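Local coordinates for hypothetical protein Atu2327 (Agrobacterium tumefaciens, PDB 2O8I) that is not yet characterised but probably decarboxylates 2-oxo-4-hydroxy-4-carboxy-5-ureidoimidazoline to (S)-allantoin, the last step in the breakdown of urate to allantoin, at residues S18-I21 / A22-Y26; C45-F48 / R49-S52; E55-G58 / V59-H63. All blocks are in the same frame, centred on the assembly; numbering follows the deposited sequence.

Contact 1: residues S18-I21 / A22-Y26; sequences SPFI and AERAY
Phe-20 and Arg-24, one turn apart on helix 19-27, supply the main side-chain meeting of this local contact. The Arg-24 guanidinium presents one flat face to atom CD2 of the Phe-20 ring, which stands over the centre of the group, 3.6 Å from Arg-24 CZ. Next to it, Phe-20 CE2 reaches Arg-24 NH1 at 3.6 Å. Because the two planes are 66° apart, this is a steeply inclined meeting and not a parallel stack. The torsions explain it: chi1 of Phe-20 (80°) places CG between its own N and carbonyl carbon, while Arg-24 runs straight from CG to NE, long enough to bring its head group to the ring.

Aliphatic parts of the side chains rest on backbone oxygens. Glu-23 CG lies 3.3 Å from Pro-19 O, and Arg-24 CG lies 3.4 Å from Phe-20 O.

Three i+4 bonds hold the first turn of the helix. Glu-23 N donates to Pro-19 O at 2.9 Å, and a weak i+3 bond from Ala-22 N shares the same oxygen at the helix start. Arg-24 N to Phe-20 O is 3.0 Å and almost straight (175°), and Ala-25 N to Ile-21 O is also 3.0 Å.

The charged ends find their partners elsewhere: Arg-24 NH2 forms a salt bridge with Glu-55, and Glu-23 OE1 forms one with Arg-4 of helix 4-11. Arg-24 therefore has two kinds of support. The ring packed against its flat face probably limits rotation of the guanidinium, and the Glu-55 carboxylate at one terminal nitrogen probably helps stabilise its positive charge, while the backbone bonds fix the spacing of the two side chains.

Contact 2: residues C45-F48 / R49-S52; sequences CAQF and RVAS
Arg-49 runs its aliphatic chain alongside the carbonyl oxygen of Cys-45, one turn back in helix 37-50. Its backbone N donates to Cys-45 O at 2.7 Å (151°), and its side chain passes the same oxygen, with CB at 3.4 Å and CD at 3.6 Å from Cys-45 O. A bend at chi2 (147°) lets the chain follow that carbonyl before the guanidinium leaves for a salt bridge with Glu-151.

Gln-47 contributes through its backbone oxygen. Val-50 N makes a weak bond to Gln-47 O at 3.3 Å and a second weak one to Ala-46 O, evidence that helical bonding thins here. The methyl CB of Ala-51 covers Gln-47 O at 3.5 Å.

Phe-48 has CG anti to its backbone N, with chi1 177° setting CG beside the carbonyl carbon; the buried ring makes a cation-pi contact with Arg-56 and meets the ring of Phe-15.

Just beyond, Ser-52 is the N-cap of helix 53-62, so this is the turn joining two consecutive helices. Phe-48 and Arg-49 face helix 139-161, whereas Gln-47 packs on helix 19-27.

Contact 3: residues E55-G58 / V59-H63; sequences ERLG and VLRAH
Leu-57 and Arg-61, on successive turns of helix 53-62, meet branch against flat face. CD2 of Leu-57 lies over one face of the Arg-61 guanidinium, displaced toward its rim, with Leu-57 CD2 to Arg-61 NH1 at 3.6 Å and to Arg-61 CZ at 3.8 Å. Leu-57 has CG anti to its backbone N (chi1 -176°), and the Arg-61 chain is extended from CG to NE, which together carry the two ends into range. The stem of Arg-61 also lies along a backbone oxygen, its CG 3.3 Å from Leu-57 O, while Arg-61 N donates to that oxygen at 3.1 Å (155°).

The branches of Val-59 are turned differently. CG2 sits beside the backbone N and reaches Glu-55 O at 3.4 Å; CG1 is anti to that N. Leu-60 sets its CB 3.5 Å from Leu-57 O, and its N donates to Arg-56 O at 3.1 Å. The bond from Ala-62 N to Gly-58 O is weak, and His-63 is the first residue to leave helical backbone angles.

Helix 53-62 packs against several parts of the fold. Arg-61 NE hydrogen-bonds to Gly-112 O, and Leu-57 and Arg-61 both touch Phe-113. Leu-57 and Leu-60 also pack on Phe-143 of helix 139-161, while Val-59 meets Phe-20 of helix 19-27.

The three contacts occur in series along the chain, on helices 19-27, 37-50 and 53-62, yet they touch in space: the centres of contacts 1 and 2 are about 10 Å apart, those of 2 and 3 about 12 Å and those of 1 and 3 about 14 Å. Contacts 1 and 2 pack through Gln-47, whose NE2 lies 3.3 Å from Arg-24 CB, and through Ile-21 CD1, 3.7 Å from Phe-48 CA. A probable hydrogen bond, Arg-56 NH1 to Phe-48 O at 3.0 Å, joins contact 2 to contact 3, and Phe-48 CE1 packs 3.8 Å from Val-59 CG1. Contacts 1 and 3 are joined by the salt bridge of Arg-24 NH2 to Glu-55 OE2, 2.8 Å.

Contact 1: residues S18-I21 / A22-Y26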
# COMPACT_ATOMS: atom_id res chain seq x y z
N SER A 18 -8.99 -5.71 -4.05
CA SER A 18 -10.09 -6.19 -4.89
C SER A 18 -9.87 -7.59 -5.57
O SER A 18 -9.94 -7.73 -6.82
CB SER A 18 -10.47 -5.07 -5.85
OG SER A 18 -10.64 -3.88 -5.09
N PRO A 19 -9.61 -8.64 -4.74
CA PRO A 19 -9.35 -9.96 -5.29
C PRO A 19 -10.48 -10.45 -6.19
O PRO A 19 -10.20 -11.18 -7.13
CB PRO A 19 -9.16 -10.85 -4.05
CG PRO A 19 -9.77 -10.10 -2.91
CD PRO A 19 -9.57 -8.66 -3.26
N PHE A 20 -11.72 -10.01 -5.98
CA PHE A 20 -12.83 -10.47 -6.85
C PHE A 20 -12.56 -10.18 -8.33
O PHE A 20 -12.99 -10.95 -9.20
CB PHE A 20 -14.19 -9.90 -6.42
CG PHE A 20 -14.43 -8.48 -6.87
CD1 PHE A 20 -13.96 -7.39 -6.11
CD2 PHE A 20 -15.11 -8.22 -8.04
CE1 PHE A 20 -14.17 -6.05 -6.55
CE2 PHE A 20 -15.31 -6.91 -8.49
CZ PHE A 20 -14.84 -5.82 -7.75
N ILE A 21 -11.86 -9.07 -8.62
CA ILE A 21 -11.45 -8.76 -10.01
C ILE A 21 -10.66 -9.95 -10.59
O ILE A 21 -10.95 -10.41 -11.71
CB ILE A 21 -10.61 -7.47 -10.13
CG1 ILE A 21 -11.43 -6.25 -9.70
CG2 ILE A 21 -10.14 -7.22 -11.55
CD1 ILE A 21 -12.51 -5.88 -10.69
N ALA A 22 -9.73 -10.48 -9.79
CA ALA A 22 -8.83 -11.54 -10.23
C ALA A 22 -9.56 -12.87 -10.26
O ALA A 22 -9.29 -13.66 -11.15
CB ALA A 22 -7.59 -11.61 -9.35
N GLU A 23 -10.45 -13.13 -9.29
CA GLU A 23 -11.28 -14.36 -9.27
C GLU A 23 -12.10 -14.47 -10.56
O GLU A 23 -12.05 -15.49 -11.26
CB GLU A 23 -12.31 -14.32 -8.13
CG GLU A 23 -11.81 -14.06 -6.74
CD GLU A 23 -11.54 -15.34 -6.01
OE1 GLU A 23 -11.91 -16.43 -6.56
OE2 GLU A 23 -10.95 -15.27 -4.88
N ARG A 24 -12.84 -13.42 -10.90
CA ARG A 24 -13.66 -13.45 -12.09
C ARG A 24 -12.83 -13.55 -13.33
O ARG A 24 -13.19 -14.29 -14.26
CB ARG A 24 -14.53 -12.21 -12.19
CG ARG A 24 -15.53 -12.14 -11.09
CD ARG A 24 -16.40 -10.93 -11.27
NE ARG A 24 -17.22 -10.80 -10.08
CZ ARG A 24 -17.89 -9.70 -9.75
NH1 ARG A 24 -17.80 -8.61 -10.51
NH2 ARG A 24 -18.62 -9.70 -8.63
N ALA A 25 -11.71 -12.82 -13.39
CA ALA A 25 -10.80 -12.96 -14.56
C ALA A 25 -10.37 -14.42 -14.71
O ALA A 25 -10.20 -14.89 -15.84
CB ALA A 25 -9.59 -12.07 -14.44
N TYR A 26 -10.20 -15.11 -13.58
CA TYR A 26 -9.72 -16.47 -13.66
C TYR A 26 -10.81 -17.38 -14.26
O TYR A 26 -10.51 -18.25 -15.09
CB TYR A 26 -9.22 -17.01 -12.30
CG TYR A 26 -8.45 -18.33 -12.49
CD1 TYR A 26 -9.13 -19.58 -12.51
CD2 TYR A 26 -7.08 -18.34 -12.70
CE1 TYR A 26 -8.44 -20.77 -12.69
CE2 TYR A 26 -6.38 -19.55 -12.90
CZ TYR A 26 -7.06 -20.75 -12.89
OH TYR A 26 -6.38 -21.94 -13.05

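Contact 2: residues C45-F48 / R49-S52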
# COMPACT_ATOMS: atom_id res chain seq x y z
N CYS A 45 -8.91 -5.37 -16.49
CA CYS A 45 -9.78 -4.24 -16.83
C CYS A 45 -11.15 -4.71 -17.30
O CYS A 45 -12.18 -4.12 -16.93
CB CYS A 45 -9.15 -3.31 -17.85
SG CYS A 45 -7.75 -2.45 -17.12
N ALA A 46 -11.18 -5.77 -18.10
CA ALA A 46 -12.43 -6.32 -18.57
C ALA A 46 -13.37 -6.60 -17.41
O ALA A 46 -14.54 -6.22 -17.47
CB ALA A 46 -12.23 -7.56 -19.43
N GLN A 47 -12.89 -7.25 -16.36
CA GLN A 47 -13.75 -7.48 -15.21
C GLN A 47 -14.10 -6.19 -14.46
O GLN A 47 -15.20 -6.07 -13.89
CB GLN A 47 -13.13 -8.47 -14.24
CG GLN A 47 -12.80 -9.81 -14.78
CD GLN A 47 -14.00 -10.48 -15.44
OE1 GLN A 47 -13.86 -11.06 -16.50
NE2 GLN A 47 -15.18 -10.39 -14.81
N PHE A 48 -13.18 -5.24 -14.44
CA PHE A 48 -13.41 -4.01 -13.71
C PHE A 48 -14.49 -3.23 -14.42
O PHE A 48 -15.32 -2.57 -13.79
CB PHE A 48 -12.11 -3.19 -13.69
CG PHE A 48 -12.22 -1.84 -13.03
CD1 PHE A 48 -12.74 -1.71 -11.75
CD2 PHE A 48 -11.74 -0.71 -13.67
CE1 PHE A 48 -12.79 -0.45 -11.13
CE2 PHE A 48 -11.79 0.55 -13.07
CZ PHE A 48 -12.31 0.68 -11.80
N ARG A 49 -14.48 -3.30 -15.75
CA ARG A 49 -15.43 -2.56 -16.52
C ARG A 49 -16.83 -3.11 -16.45
O ARG A 49 -17.78 -2.40 -16.68
CB ARG A 49 -14.98 -2.50 -17.96
CG ARG A 49 -14.18 -1.30 -18.20
CD ARG A 49 -13.14 -1.59 -19.23
NE ARG A 49 -12.25 -0.45 -19.31
CZ ARG A 49 -11.61 -0.07 -20.41
NH1 ARG A 49 -11.74 -0.74 -21.54
NH2 ARG A 49 -10.83 0.99 -20.35
N VAL A 50 -16.95 -4.38 -16.12
CA VAL A 50 -18.21 -5.08 -16.24
C VAL A 50 -18.86 -5.30 -14.87
O VAL A 50 -19.97 -5.81 -14.77
CB VAL A 50 -17.99 -6.38 -17.06
CG1 VAL A 50 -18.27 -7.67 -16.26
CG2 VAL A 50 -18.75 -6.29 -18.39
N ALA A 51 -18.14 -4.90 -13.83
CA ALA A 51 -18.56 -4.98 -12.44
C ALA A 51 -19.67 -3.96 -12.23
O ALA A 51 -19.79 -3.03 -13.01
CB ALA A 51 -17.37 -4.67 -11.55
N SER A 52 -20.47 -4.12 -11.18
CA SER A 52 -21.61 -3.23 -10.96
C SER A 52 -21.03 -1.85 -10.66
O SER A 52 -19.85 -1.75 -10.33
CB SER A 52 -22.49 -3.76 -9.81
OG SER A 52 -21.80 -3.74 -8.55

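Contact 3: residues E55-G58 / V59-H63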
# COMPACT_ATOMS: atom_id res chain seq x y z
N GLU A 55 -19.73 -1.96 -7.17
CA GLU A 55 -18.46 -2.67 -7.06
C GLU A 55 -17.29 -1.79 -7.48
O GLU A 55 -16.28 -1.72 -6.76
CB GLU A 55 -18.49 -4.00 -7.83
CG GLU A 55 -19.41 -5.07 -7.20
CD GLU A 55 -19.62 -6.30 -8.11
OE1 GLU A 55 -19.55 -6.15 -9.37
OE2 GLU A 55 -19.85 -7.42 -7.57
N ARG A 56 -17.44 -1.09 -8.60
CA ARG A 56 -16.45 -0.12 -9.04
C ARG A 56 -16.23 0.98 -7.99
O ARG A 56 -15.08 1.38 -7.71
CB ARG A 56 -16.84 0.45 -10.40
CG ARG A 56 -16.77 -0.61 -11.50
CD ARG A 56 -17.66 -0.31 -12.74
NE ARG A 56 -17.38 0.99 -13.35
CZ ARG A 56 -16.32 1.28 -14.10
NH1 ARG A 56 -15.38 0.37 -14.36
NH2 ARG A 56 -16.17 2.51 -14.57
N LEU A 57 -17.31 1.44 -7.36
CA LEU A 57 -17.21 2.44 -6.29
C LEU A 57 -16.41 1.88 -5.10
O LEU A 57 -15.61 2.61 -4.47
CB LEU A 57 -18.58 2.94 -5.84
CG LEU A 57 -18.55 4.05 -4.79
CD1 LEU A 57 -17.93 5.34 -5.35
CD2 LEU A 57 -19.96 4.34 -4.23
N GLY A 58 -16.62 0.58 -4.81
CA GLY A 58 -15.84 -0.12 -3.79
C GLY A 58 -14.34 -0.16 -4.10
O GLY A 58 -13.50 -0.07 -3.20
N VAL A 59 -13.99 -0.25 -5.37
CA VAL A 59 -12.59 -0.35 -5.76
C VAL A 59 -11.95 0.99 -5.52
O VAL A 59 -10.83 1.05 -5.00
CB VAL A 59 -12.44 -0.76 -7.24
CG1 VAL A 59 -11.02 -0.55 -7.74
CG2 VAL A 59 -12.94 -2.21 -7.47
N LEU A 60 -12.65 2.06 -5.88
CA LEU A 60 -12.12 3.42 -5.70
C LEU A 60 -11.86 3.68 -4.24
O LEU A 60 -10.83 4.22 -3.86
CB LEU A 60 -13.12 4.44 -6.21
CG LEU A 60 -13.01 4.98 -7.64
CD1 LEU A 60 -12.39 4.05 -8.62
CD2 LEU A 60 -14.37 5.42 -8.12
N ARG A 61 -12.82 3.29 -3.41
CA ARG A 61 -12.74 3.54 -2.00
C ARG A 61 -11.66 2.74 -1.32
O ARG A 61 -11.17 3.15 -0.29
CB ARG A 61 -14.10 3.28 -1.35
CG ARG A 61 -15.14 4.31 -1.74
CD ARG A 61 -16.41 4.12 -0.99
NE ARG A 61 -17.22 5.34 -1.02
CZ ARG A 61 -18.55 5.38 -0.89
NH1 ARG A 61 -19.22 4.26 -0.73
NH2 ARG A 61 -19.20 6.54 -0.95
N ALA A 62 -11.28 1.59 -1.87
CA ALA A 62 -10.25 0.74 -1.25
C ALA A 62 -8.85 1.21 -1.64
O ALA A 62 -7.87 0.87 -0.97
CB ALA A 62 -10.46 -0.73 -1.64
N HIS A 63 -8.75 1.96 -2.73
CA HIS A 63 -7.48 2.40 -3.22
C HIS A 63 -6.70 3.30 -2.23
O HIS A 63 -7.28 4.16 -1.56
CB HIS A 63 -7.68 3.11 -4.54
CG HIS A 63 -6.44 3.22 -5.35
ND1 HIS A 63 -6.12 2.31 -6.33
CD2 HIS A 63 -5.42 4.11 -5.30
CE1 HIS A 63 -4.97 2.65 -6.88
NE2 HIS A 63 -4.52 3.74 -6.28